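PDB 3QAV: Rho-class glutathione S-transferase from Laternula elliptica, which probably catalyses the conjugation of reduced glutathione to electrophilic compounds, as cytosolic glutathione transferases do. Local coordinates for residues H159-K170 and S205-Y213. Residues are numbered along the deposited sequence; the frame is centred on the assembly and turned at random.
Sequences HVELGHWENYLK and SYPNIFKYY
The carboxylate of E166 reaches over the start of helix 207-217 and meets its first turn. CG stands anti to the backbone N (chi1 179°) and the chain bends at chi2, which turns both oxygens toward the first-turn amides of N208 and I209. E166 OE2 accepts N208 N at 2.9 Å on its syn side, somewhat out of the carboxylate plane, and OE1 takes a weak, longer bond from I209 N. A carboxylate at this N-terminal end would probably be stabilised in its ionised form by the helix dipole.

Y206, at the N-cap position, runs alongside helix 148-172 with one ring face turned to L162. L162 CB packs over that face in a CH-pi contact, 3.9 Å from the centroid of the Y206 ring, while E166 OE1 lies at the ring edge, in plane. Y206 OH ends 2.9 Å from H159 O. With an alanine in place of Y206, L162 CB would probably lose the ring face it packs on, and a gap would be likely to open between E166 OE1 and H159 O.

Farther along, both methyls of L169 lie against one side of Y212, CD1 near CB and CD2 3.5 Å from Y212 CD1, the side chains crossing at about a right angle; Y212 OH hydrogen-bonds D185. I209 CD1 fills in beside W165 CB. The segments 159-170 and 207-213 cross at 68°, their axes 8.4 Å apart, an oblique helix-helix packing within the all-helical C-terminal domain of the glutathione transferase fold.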
ATOM      1  N   HIS A 159     -20.103   2.160   2.651  1.00 38.74           N
ATOM      2  CA  HIS A 159     -20.681   2.018   3.978  1.00 37.36           C
ATOM      3  C   HIS A 159     -20.099   0.814   4.705  1.00 35.66           C
ATOM      4  O   HIS A 159     -19.873   0.863   5.916  1.00 34.64           O
ATOM      5  CB  HIS A 159     -22.206   1.899   3.881  1.00 40.32           C
ATOM      6  CG  HIS A 159     -22.894   3.195   3.573  1.00 43.34           C
ATOM      7  ND1 HIS A 159     -24.233   3.273   3.262  1.00 45.95           N
ATOM      8  CD2 HIS A 159     -22.431   4.467   3.557  1.00 45.92           C
ATOM      9  CE1 HIS A 159     -24.568   4.537   3.070  1.00 46.27           C
ATOM     10  NE2 HIS A 159     -23.493   5.283   3.244  1.00 45.60           N
ATOM     11  N   VAL A 160     -19.846  -0.265   3.971  1.00 34.21           N
ATOM     12  CA  VAL A 160     -19.272  -1.462   4.579  1.00 33.73           C
ATOM     13  C   VAL A 160     -17.863  -1.169   5.091  1.00 31.82           C
ATOM     14  O   VAL A 160     -17.522  -1.485   6.232  1.00 32.08           O
ATOM     15  CB  VAL A 160     -19.204  -2.629   3.575  1.00 35.05           C
ATOM     16  CG1 VAL A 160     -18.442  -3.800   4.185  1.00 32.67           C
ATOM     17  CG2 VAL A 160     -20.613  -3.059   3.199  1.00 35.75           C
ATOM     18  N   GLU A 161     -17.049  -0.556   4.244  1.00 30.12           N
ATOM     19  CA  GLU A 161     -15.686  -0.209   4.622  1.00 28.13           C
ATOM     20  C   GLU A 161     -15.662   0.644   5.892  1.00 29.48           C
ATOM     21  O   GLU A 161     -14.946   0.333   6.847  1.00 30.59           O
ATOM     22  CB  GLU A 161     -15.019   0.543   3.480  1.00 27.93           C
ATOM     23  CG  GLU A 161     -13.588   0.973   3.753  1.00 31.04           C
ATOM     24  CD  GLU A 161     -12.648  -0.190   4.037  1.00 30.55           C
ATOM     25  OE1 GLU A 161     -12.733  -1.229   3.343  1.00 28.88           O
ATOM     26  OE2 GLU A 161     -11.806  -0.052   4.948  1.00 29.37           O
ATOM     27  N   LEU A 162     -16.445   1.719   5.902  1.00 28.49           N
ATOM     28  CA  LEU A 162     -16.499   2.610   7.057  1.00 31.19           C
ATOM     29  C   LEU A 162     -16.932   1.877   8.323  1.00 30.03           C
ATOM     30  O   LEU A 162     -16.516   2.231   9.425  1.00 28.84           O
ATOM     31  CB  LEU A 162     -17.448   3.788   6.778  1.00 33.45           C
ATOM     32  CG  LEU A 162     -16.851   5.074   6.189  1.00 35.78           C
ATOM     33  CD1 LEU A 162     -15.773   4.747   5.170  1.00 37.82           C
ATOM     34  CD2 LEU A 162     -17.961   5.905   5.557  1.00 36.13           C
ATOM     35  N   GLY A 163     -17.767   0.854   8.156  1.00 32.00           N
ATOM     36  CA  GLY A 163     -18.239   0.086   9.297  1.00 30.61           C
ATOM     37  C   GLY A 163     -17.084  -0.523  10.072  1.00 31.24           C
ATOM     38  O   GLY A 163     -17.080  -0.525  11.302  1.00 32.45           O
ATOM     39  N   HIS A 164     -16.090  -1.024   9.347  1.00 30.65           N
ATOM     40  CA  HIS A 164     -14.922  -1.633   9.969  1.00 27.24           C
ATOM     41  C   HIS A 164     -14.238  -0.658  10.909  1.00 27.47           C
ATOM     42  O   HIS A 164     -13.987  -0.972  12.072  1.00 28.49           O
ATOM     43  CB  HIS A 164     -13.933  -2.084   8.900  1.00 27.59           C
ATOM     44  CG  HIS A 164     -14.413  -3.244   8.086  1.00 27.43           C
ATOM     45  ND1 HIS A 164     -14.404  -3.239   6.707  1.00 30.26           N
ATOM     46  CD2 HIS A 164     -14.878  -4.461   8.454  1.00 28.50           C
ATOM     47  CE1 HIS A 164     -14.842  -4.403   6.261  1.00 30.03           C
ATOM     48  NE2 HIS A 164     -15.136  -5.163   7.301  1.00 29.61           N
ATOM     49  N   TRP A 165     -13.951   0.536  10.403  1.00 28.93           N
ATOM     50  CA  TRP A 165     -13.280   1.554  11.196  1.00 27.83           C
ATOM     51  C   TRP A 165     -14.152   2.045  12.345  1.00 29.42           C
ATOM     52  O   TRP A 165     -13.649   2.351  13.429  1.00 26.43           O
ATOM     53  CB  TRP A 165     -12.843   2.709  10.288  1.00 28.95           C
ATOM     54  CG  TRP A 165     -12.011   2.220   9.135  1.00 27.12           C
ATOM     55  CD1 TRP A 165     -12.445   1.938   7.876  1.00 28.16           C
ATOM     56  CD2 TRP A 165     -10.626   1.848   9.173  1.00 28.23           C
ATOM     57  NE1 TRP A 165     -11.422   1.409   7.127  1.00 28.39           N
ATOM     58  CE2 TRP A 165     -10.293   1.344   7.899  1.00 28.44           C
ATOM     59  CE3 TRP A 165      -9.634   1.890  10.163  1.00 27.96           C
ATOM     60  CZ2 TRP A 165      -9.011   0.885   7.586  1.00 28.63           C
ATOM     61  CZ3 TRP A 165      -8.356   1.435   9.852  1.00 27.17           C
ATOM     62  CH2 TRP A 165      -8.058   0.939   8.573  1.00 30.10           C
ATOM     63  N   GLU A 166     -15.461   2.108  12.115  1.00 30.83           N
ATOM     64  CA  GLU A 166     -16.396   2.519  13.162  1.00 31.76           C
ATOM     65  C   GLU A 166     -16.204   1.539  14.321  1.00 32.28           C
ATOM     66  O   GLU A 166     -16.054   1.939  15.480  1.00 31.15           O
ATOM     67  CB  GLU A 166     -17.836   2.435  12.641  1.00 32.50           C
ATOM     68  CG  GLU A 166     -18.932   2.804  13.644  1.00 35.43           C
ATOM     69  CD  GLU A 166     -18.939   4.280  14.015  1.00 37.50           C
ATOM     70  OE1 GLU A 166     -18.521   5.108  13.179  1.00 38.41           O
ATOM     71  OE2 GLU A 166     -19.383   4.614  15.133  1.00 37.12           O
ATOM     72  N   ASN A 167     -16.195   0.250  13.990  1.00 33.47           N
ATOM     73  CA  ASN A 167     -16.007  -0.807  14.978  1.00 34.95           C
ATOM     74  C   ASN A 167     -14.674  -0.684  15.698  1.00 32.84           C
ATOM     75  O   ASN A 167     -14.618  -0.750  16.924  1.00 32.00           O
ATOM     76  CB  ASN A 167     -16.075  -2.182  14.311  1.00 39.63           C
ATOM     77  CG  ASN A 167     -17.492  -2.617  14.014  1.00 44.33           C
ATOM     78  OD1 ASN A 167     -17.715  -3.641  13.364  1.00 47.49           O
ATOM     79  ND2 ASN A 167     -18.464  -1.847  14.493  1.00 46.50           N
ATOM     80  N   TYR A 168     -13.603  -0.520  14.928  1.00 30.69           N
ATOM     81  CA  TYR A 168     -12.264  -0.397  15.508  1.00 31.03           C
ATOM     82  C   TYR A 168     -12.247   0.720  16.552  1.00 30.41           C
ATOM     83  O   TYR A 168     -11.818   0.517  17.690  1.00 29.58           O
ATOM     84  CB  TYR A 168     -11.233  -0.086  14.411  1.00 29.96           C
ATOM     85  CG  TYR A 168     -11.120  -1.125  13.313  1.00 29.88           C
ATOM     86  CD1 TYR A 168     -10.719  -0.761  12.030  1.00 29.68           C
ATOM     87  CD2 TYR A 168     -11.395  -2.474  13.558  1.00 30.01           C
ATOM     88  CE1 TYR A 168     -10.594  -1.704  11.020  1.00 28.76           C
ATOM     89  CE2 TYR A 168     -11.271  -3.429  12.550  1.00 29.23           C
ATOM     90  CZ  TYR A 168     -10.871  -3.037  11.287  1.00 31.00           C
ATOM     91  OH  TYR A 168     -10.745  -3.972  10.287  1.00 30.09           O
ATOM     92  N   LEU A 169     -12.719   1.901  16.158  1.00 30.39           N
ATOM     93  CA  LEU A 169     -12.752   3.040  17.067  1.00 31.34           C
ATOM     94  C   LEU A 169     -13.664   2.759  18.260  1.00 35.08           C
ATOM     95  O   LEU A 169     -13.386   3.181  19.393  1.00 34.55           O
ATOM     96  CB  LEU A 169     -13.196   4.298  16.314  1.00 29.99           C
ATOM     97  CG  LEU A 169     -12.080   4.827  15.400  1.00 28.39           C
ATOM     98  CD1 LEU A 169     -12.632   5.810  14.386  1.00 27.84           C
ATOM     99  CD2 LEU A 169     -10.985   5.475  16.255  1.00 28.15           C
ATOM    100  N   LYS A 170     -14.745   2.031  18.010  1.00 37.75           N
ATOM    101  CA  LYS A 170     -15.662   1.690  19.085  1.00 40.58           C
ATOM    102  C   LYS A 170     -14.882   0.843  20.086  1.00 40.97           C
ATOM    103  O   LYS A 170     -14.897   1.121  21.285  1.00 42.50           O
ATOM    104  CB  LYS A 170     -16.864   0.905  18.541  1.00 42.23           C
ATOM    105  CG  LYS A 170     -17.984   0.697  19.560  1.00 44.74           C
ATOM    106  CD  LYS A 170     -19.217   0.059  18.928  1.00 46.25           C
ATOM    107  CE  LYS A 170     -19.855   0.976  17.894  1.00 49.55           C
ATOM    108  NZ  LYS A 170     -21.062   0.379  17.248  1.00 51.87           N
ATOM    109  N   SER A 205     -24.564   8.684  11.611  1.00 41.68           N
ATOM    110  CA  SER A 205     -24.364   7.388  10.976  1.00 42.09           C
ATOM    111  C   SER A 205     -23.111   6.668  11.491  1.00 41.56           C
ATOM    112  O   SER A 205     -23.117   5.451  11.668  1.00 39.69           O
ATOM    113  CB  SER A 205     -24.295   7.555   9.454  1.00 45.24           C
ATOM    114  OG  SER A 205     -23.362   8.561   9.087  1.00 50.79           O
ATOM    115  N   TYR A 206     -22.045   7.430  11.737  1.00 40.59           N
ATOM    116  CA  TYR A 206     -20.779   6.883  12.232  1.00 38.71           C
ATOM    117  C   TYR A 206     -20.274   7.748  13.378  1.00 38.64           C
ATOM    118  O   TYR A 206     -19.257   8.437  13.254  1.00 38.09           O
ATOM    119  CB  TYR A 206     -19.738   6.871  11.116  1.00 37.44           C
ATOM    120  CG  TYR A 206     -20.075   5.930   9.990  1.00 37.48           C
ATOM    121  CD1 TYR A 206     -19.970   4.552  10.155  1.00 36.40           C
ATOM    122  CD2 TYR A 206     -20.511   6.418   8.761  1.00 37.39           C
ATOM    123  CE1 TYR A 206     -20.291   3.679   9.122  1.00 37.07           C
ATOM    124  CE2 TYR A 206     -20.835   5.553   7.722  1.00 38.78           C
ATOM    125  CZ  TYR A 206     -20.721   4.186   7.912  1.00 36.97           C
ATOM    126  OH  TYR A 206     -21.041   3.329   6.888  1.00 39.36           O
ATOM    127  N   PRO A 207     -20.975   7.712  14.519  1.00 38.30           N
ATOM    128  CA  PRO A 207     -20.621   8.495  15.707  1.00 36.97           C
ATOM    129  C   PRO A 207     -19.190   8.378  16.235  1.00 35.03           C
ATOM    130  O   PRO A 207     -18.615   9.377  16.669  1.00 36.13           O
ATOM    131  CB  PRO A 207     -21.670   8.055  16.735  1.00 36.59           C
ATOM    132  CG  PRO A 207     -22.028   6.662  16.284  1.00 37.29           C
ATOM    133  CD  PRO A 207     -22.114   6.821  14.795  1.00 37.91           C
ATOM    134  N   ASN A 208     -18.608   7.183  16.200  1.00 33.90           N
ATOM    135  CA  ASN A 208     -17.246   7.018  16.715  1.00 30.66           C
ATOM    136  C   ASN A 208     -16.202   7.625  15.795  1.00 28.88           C
ATOM    137  O   ASN A 208     -15.203   8.173  16.258  1.00 27.55           O
ATOM    138  CB  ASN A 208     -16.925   5.546  16.966  1.00 30.27           C
ATOM    139  CG  ASN A 208     -17.810   4.937  18.027  1.00 32.14           C
ATOM    140  OD1 ASN A 208     -18.772   4.238  17.720  1.00 37.78           O
ATOM    141  ND2 ASN A 208     -17.503   5.215  19.284  1.00 31.42           N
ATOM    142  N   ILE A 209     -16.429   7.524  14.493  1.00 27.51           N
ATOM    143  CA  ILE A 209     -15.493   8.101  13.543  1.00 28.67           C
ATOM    144  C   ILE A 209     -15.589   9.615  13.672  1.00 30.50           C
ATOM    145  O   ILE A 209     -14.574  10.306  13.680  1.00 32.39           O
ATOM    146  CB  ILE A 209     -15.814   7.681  12.098  1.00 26.87           C
ATOM    147  CG1 ILE A 209     -15.587   6.170  11.941  1.00 24.57           C
ATOM    148  CG2 ILE A 209     -14.961   8.483  11.122  1.00 26.85           C
ATOM    149  CD1 ILE A 209     -15.740   5.648  10.527  1.00 20.15           C
ATOM    150  N   PHE A 210     -16.817  10.119  13.791  1.00 31.97           N
ATOM    151  CA  PHE A 210     -17.058  11.551  13.937  1.00 31.44           C
ATOM    152  C   PHE A 210     -16.374  12.077  15.195  1.00 31.14           C
ATOM    153  O   PHE A 210     -15.735  13.126  15.172  1.00 34.03           O
ATOM    154  CB  PHE A 210     -18.559  11.827  14.009  1.00 32.76           C
ATOM    155  CG  PHE A 210     -18.907  13.286  14.117  1.00 33.13           C
ATOM    156  CD1 PHE A 210     -19.428  13.806  15.299  1.00 33.07           C
ATOM    157  CD2 PHE A 210     -18.744  14.136  13.021  1.00 34.04           C
ATOM    158  CE1 PHE A 210     -19.787  15.152  15.390  1.00 28.28           C
ATOM    159  CE2 PHE A 210     -19.100  15.481  13.104  1.00 32.25           C
ATOM    160  CZ  PHE A 210     -19.624  15.989  14.292  1.00 30.27           C
ATOM    161  N   LYS A 211     -16.517  11.340  16.290  1.00 29.98           N
ATOM    162  CA  LYS A 211     -15.907  11.707  17.561  1.00 31.24           C
ATOM    163  C   LYS A 211     -14.385  11.697  17.403  1.00 32.06           C
ATOM    164  O   LYS A 211     -13.681  12.563  17.934  1.00 30.68           O
ATOM    165  CB  LYS A 211     -16.341  10.705  18.634  1.00 32.89           C
ATOM    166  CG  LYS A 211     -15.685  10.871  19.989  1.00 35.75           C
ATOM    167  CD  LYS A 211     -16.217   9.817  20.956  1.00 36.72           C
ATOM    168  CE  LYS A 211     -15.578   9.938  22.328  1.00 41.42           C
ATOM    169  NZ  LYS A 211     -16.135   8.950  23.292  1.00 42.77           N
ATOM    170  N   TYR A 212     -13.890  10.707  16.665  1.00 32.39           N
ATOM    171  CA  TYR A 212     -12.460  10.568  16.406  1.00 30.29           C
ATOM    172  C   TYR A 212     -12.002  11.773  15.594  1.00 28.73           C
ATOM    173  O   TYR A 212     -10.994  12.397  15.904  1.00 27.38           O
ATOM    174  CB  TYR A 212     -12.188   9.280  15.618  1.00 30.00           C
ATOM    175  CG  TYR A 212     -10.751   9.135  15.138  1.00 30.84           C
ATOM    176  CD1 TYR A 212      -9.727   8.780  16.016  1.00 30.57           C
ATOM    177  CD2 TYR A 212     -10.420   9.366  13.801  1.00 29.47           C
ATOM    178  CE1 TYR A 212      -8.408   8.657  15.568  1.00 29.70           C
ATOM    179  CE2 TYR A 212      -9.116   9.250  13.346  1.00 26.24           C
ATOM    180  CZ  TYR A 212      -8.116   8.894  14.227  1.00 28.66           C
ATOM    181  OH  TYR A 212      -6.829   8.768  13.763  1.00 30.33           O
ATOM    182  N   TYR A 213     -12.765  12.100  14.558  1.00 28.69           N
ATOM    183  CA  TYR A 213     -12.451  13.233  13.700  1.00 31.17           C
ATOM    184  C   TYR A 213     -12.375  14.537  14.492  1.00 32.51           C
ATOM    185  O   TYR A 213     -11.444  15.322  14.329  1.00 31.50           O
ATOM    186  CB  TYR A 213     -13.509  13.375  12.608  1.00 29.03           C
ATOM    187  CG  TYR A 213     -13.310  14.602  11.753  1.00 31.59           C
ATOM    188  CD1 TYR A 213     -12.292  14.655  10.806  1.00 32.72           C
ATOM    189  CD2 TYR A 213     -14.126  15.723  11.905  1.00 32.50           C
ATOM    190  CE1 TYR A 213     -12.087  15.785  10.034  1.00 31.77           C
ATOM    191  CE2 TYR A 213     -13.928  16.865  11.132  1.00 33.72           C
ATOM    192  CZ  TYR A 213     -12.906  16.886  10.199  1.00 32.62           C
ATOM    193  OH  TYR A 213     -12.688  18.001   9.436  1.00 33.10           O
TER